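Side-chain contact in Lin1840 protein (Listeria innocua serovar 6a, PDB 4ZOC), which probably hydrolyses terminal, non-reducing beta-D-glucosyl residues to release glucose, as a family 3 glycoside hydrolase linked to beta-1,2-glucan metabolism: residues Asp16-Gln21 and Leu320-Leu325. The protein carries 2 engineered substitutions. Numbering follows the deposited sequence.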
ATOM      1  N   ASP A  16     -18.672 -24.719 -33.844  1.00 15.68           N
ATOM      2  CA  ASP A  16     -19.446 -24.640 -32.621  1.00 17.26           C
ATOM      3  C   ASP A  16     -18.932 -25.640 -31.584  1.00 15.89           C
ATOM      4  O   ASP A  16     -18.944 -25.348 -30.354  1.00 16.40           O
ATOM      5  CB  ASP A  16     -20.930 -24.863 -32.877  1.00 19.13           C
ATOM      6  CG  ASP A  16     -21.665 -23.625 -33.331  1.00 23.68           C
ATOM      7  OD1 ASP A  16     -21.095 -22.517 -33.428  1.00 20.95           O
ATOM      8  OD2 ASP A  16     -22.891 -23.772 -33.591  1.00 27.90           O
ATOM      9  N   GLU A  17     -18.455 -26.802 -32.052  1.00 13.76           N
ATOM     10  CA  GLU A  17     -17.883 -27.791 -31.105  1.00 13.39           C
ATOM     11  C   GLU A  17     -16.588 -27.229 -30.470  1.00 13.54           C
ATOM     12  O   GLU A  17     -16.318 -27.391 -29.275  1.00 13.87           O
ATOM     13  CB  GLU A  17     -17.537 -29.110 -31.806  1.00 13.67           C
ATOM     14  CG  GLU A  17     -18.749 -30.012 -31.983  1.00 13.79           C
ATOM     15  CD  GLU A  17     -18.552 -31.143 -32.940  1.00 17.54           C
ATOM     16  OE1 GLU A  17     -17.605 -31.109 -33.773  1.00 18.46           O
ATOM     17  OE2 GLU A  17     -19.414 -32.051 -32.857  1.00 21.70           O
ATOM     18  N   LYS A  18     -15.759 -26.619 -31.298  1.00 14.01           N
ATOM     19  CA  LYS A  18     -14.491 -26.038 -30.810  1.00 13.45           C
ATOM     20  C   LYS A  18     -14.773 -24.935 -29.813  1.00 12.56           C
ATOM     21  O   LYS A  18     -14.125 -24.906 -28.746  1.00 14.21           O
ATOM     22  CB  LYS A  18     -13.617 -25.512 -31.944  1.00 13.46           C
ATOM     23  CG  LYS A  18     -13.130 -26.625 -32.802  1.00 12.68           C
ATOM     24  CD  LYS A  18     -12.096 -26.230 -33.833  1.00 10.82           C
ATOM     25  CE  LYS A  18     -12.689 -25.400 -34.944  1.00 15.34           C
ATOM     26  NZ  LYS A  18     -11.643 -25.231 -35.973  1.00 13.32           N
ATOM     27  N   ILE A  19     -15.741 -24.080 -30.095  1.00 12.79           N
ATOM     28  CA  ILE A  19     -16.096 -22.985 -29.188  1.00 14.20           C
ATOM     29  C   ILE A  19     -16.535 -23.542 -27.801  1.00 15.17           C
ATOM     30  O   ILE A  19     -16.025 -23.102 -26.756  1.00 12.94           O
ATOM     31  CB  ILE A  19     -17.206 -22.080 -29.806  1.00 15.62           C
ATOM     32  CG1 ILE A  19     -16.721 -21.285 -31.080  1.00 12.72           C
ATOM     33  CG2 ILE A  19     -17.843 -21.165 -28.726  1.00 18.74           C
ATOM     34  CD1 ILE A  19     -17.854 -20.557 -31.800  1.00 14.40           C
ATOM     35  N   ALA A  20     -17.440 -24.521 -27.766  1.00 12.94           N
ATOM     36  CA  ALA A  20     -17.916 -25.054 -26.504  1.00 10.57           C
ATOM     37  C   ALA A  20     -16.865 -25.803 -25.717  1.00 10.95           C
ATOM     38  O   ALA A  20     -16.962 -25.879 -24.461  1.00  9.63           O
ATOM     39  CB  ALA A  20     -19.145 -25.943 -26.755  1.00 12.42           C
ATOM     40  N   GLN A  21     -15.866 -26.367 -26.418  1.00  9.95           N
ATOM     41  CA  GLN A  21     -14.763 -27.051 -25.760  1.00  9.41           C
ATOM     42  C   GLN A  21     -14.093 -26.060 -24.772  1.00  9.92           C
ATOM     43  O   GLN A  21     -13.492 -26.499 -23.822  1.00  8.99           O
ATOM     44  CB  GLN A  21     -13.697 -27.590 -26.800  1.00 10.20           C
ATOM     45  CG  GLN A  21     -12.614 -28.476 -26.225  1.00  9.58           C
ATOM     46  CD  GLN A  21     -13.052 -29.722 -25.512  1.00  9.74           C
ATOM     47  OE1 GLN A  21     -12.310 -30.239 -24.676  1.00 12.73           O
ATOM     48  NE2 GLN A  21     -14.183 -30.301 -25.922  1.00 10.72           N
ATOM     49  N   LEU A 320     -11.157 -12.165 -35.240  1.00 21.39           N
ATOM     50  CA  LEU A 320     -10.334 -13.112 -34.470  1.00 17.96           C
ATOM     51  C   LEU A 320     -10.028 -14.257 -35.374  1.00 13.70           C
ATOM     52  O   LEU A 320     -10.932 -14.781 -36.000  1.00 19.01           O
ATOM     53  CB  LEU A 320     -11.183 -13.645 -33.322  1.00 20.21           C
ATOM     54  CG  LEU A 320     -10.851 -13.754 -31.829  1.00 24.97           C
ATOM     55  CD1 LEU A 320     -11.470 -15.024 -31.278  1.00 29.75           C
ATOM     56  CD2 LEU A 320      -9.393 -13.598 -31.466  1.00 24.41           C
ATOM     57  N   SER A 321      -8.797 -14.699 -35.414  1.00 14.51           N
ATOM     58  CA  SER A 321      -8.389 -15.882 -36.190  1.00 15.32           C
ATOM     59  C   SER A 321      -8.919 -17.140 -35.573  1.00 16.38           C
ATOM     60  O   SER A 321      -8.764 -17.374 -34.375  1.00 14.98           O
ATOM     61  CB  SER A 321      -6.879 -15.979 -36.189  1.00 18.33           C
ATOM     62  OG  SER A 321      -6.399 -17.073 -36.970  1.00 17.99           O
ATOM     63  N   GLU A 322      -9.516 -17.987 -36.393  1.00 16.50           N
ATOM     64  CA  GLU A 322      -9.818 -19.351 -35.986  1.00 16.86           C
ATOM     65  C   GLU A 322      -8.580 -20.107 -35.468  1.00 15.29           C
ATOM     66  O   GLU A 322      -8.708 -21.054 -34.700  1.00 15.55           O
ATOM     67  CB  GLU A 322     -10.519 -20.098 -37.128  1.00 16.51           C
ATOM     68  CG  GLU A 322     -11.272 -21.338 -36.650  1.00 17.18           C
ATOM     69  CD  GLU A 322     -12.153 -21.953 -37.700  1.00 20.13           C
ATOM     70  OE1 GLU A 322     -12.319 -21.348 -38.769  1.00 23.73           O
ATOM     71  OE2 GLU A 322     -12.715 -23.024 -37.444  1.00 18.79           O
ATOM     72  N   ASN A 323      -7.372 -19.737 -35.887  1.00 17.40           N
ATOM     73  CA  ASN A 323      -6.193 -20.461 -35.437  1.00 16.85           C
ATOM     74  C   ASN A 323      -5.999 -20.313 -33.939  1.00 14.24           C
ATOM     75  O   ASN A 323      -5.481 -21.204 -33.300  1.00 13.38           O
ATOM     76  CB  ASN A 323      -4.921 -19.928 -36.079  1.00 19.75           C
ATOM     77  CG  ASN A 323      -4.922 -20.129 -37.571  1.00 21.59           C
ATOM     78  OD1 ASN A 323      -5.462 -21.126 -38.081  1.00 25.47           O
ATOM     79  ND2 ASN A 323      -4.407 -19.157 -38.285  1.00 26.79           N
ATOM     80  N   LEU A 324      -6.339 -19.170 -33.372  1.00 13.46           N
ATOM     81  CA  LEU A 324      -6.223 -19.058 -31.902  1.00 13.32           C
ATOM     82  C   LEU A 324      -7.185 -20.014 -31.219  1.00 15.18           C
ATOM     83  O   LEU A 324      -6.855 -20.606 -30.173  1.00 14.38           O
ATOM     84  CB  LEU A 324      -6.526 -17.637 -31.430  1.00 14.89           C
ATOM     85  CG  LEU A 324      -5.538 -16.580 -31.924  1.00 17.27           C
ATOM     86  CD1 LEU A 324      -5.970 -15.217 -31.423  1.00 17.17           C
ATOM     87  CD2 LEU A 324      -4.077 -16.879 -31.578  1.00 20.86           C
ATOM     88  N   LEU A 325      -8.408 -20.105 -31.737  1.00 13.84           N
ATOM     89  CA  LEU A 325      -9.337 -21.113 -31.205  1.00 14.88           C
ATOM     90  C   LEU A 325      -8.812 -22.534 -31.317  1.00 16.50           C
ATOM     91  O   LEU A 325      -8.890 -23.294 -30.336  1.00 12.89           O
ATOM     92  CB  LEU A 325     -10.729 -20.981 -31.831  1.00 15.71           C
ATOM     93  CG  LEU A 325     -11.742 -22.042 -31.456  1.00 17.30           C
ATOM     94  CD1 LEU A 325     -12.034 -21.951 -29.964  1.00 19.37           C
ATOM     95  CD2 LEU A 325     -13.021 -21.805 -32.302  1.00 18.39           C
TER
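K18 NZ lies 2.9 Å from E322 OE2, a hydrogen-bonded salt bridge between helix 15-21 and the first turn of helix 322-338. The ammonium meets the anti side of the carboxylate and stands 28° out of its plane. Two features bring the charges together: E322 reaches across with its chain extended beyond CG, and K18 bends at chi3 (-71°). The two side chains consequently cross at about a right angle. D326, one turn after E322, forms a second salt bridge to the same NZ, so two acidic groups of one helix share the lysine. Next to E322, S321 occupies the N-cap position, its OG accepting from N323 N at 3.0 Å.

Nearer the backbones, L325 supplies the apolar half. Its CD2 rests 3.8 Å from K18 CB and 3.9 Å from I19 CG1. L325 CD1 lies 3.8 Å from the carbonyl oxygen K18 O. With CG anti to the backbone N (chi1 175°), L325 sends both methyls to helix 15-21. M294 of helix 286-295 also touches L325, and L311 of helix 306-316 touches I19, placing the contact among the outer helices of the TIM-barrel domain. K18, a buried residue, thus serves both layers, its CB packing on leucine while its ammonium is probably neutralised by the carboxylates of E322 and D326, joining helix 15-21, which leads into the first barrel strand 23-25, to helix 322-338.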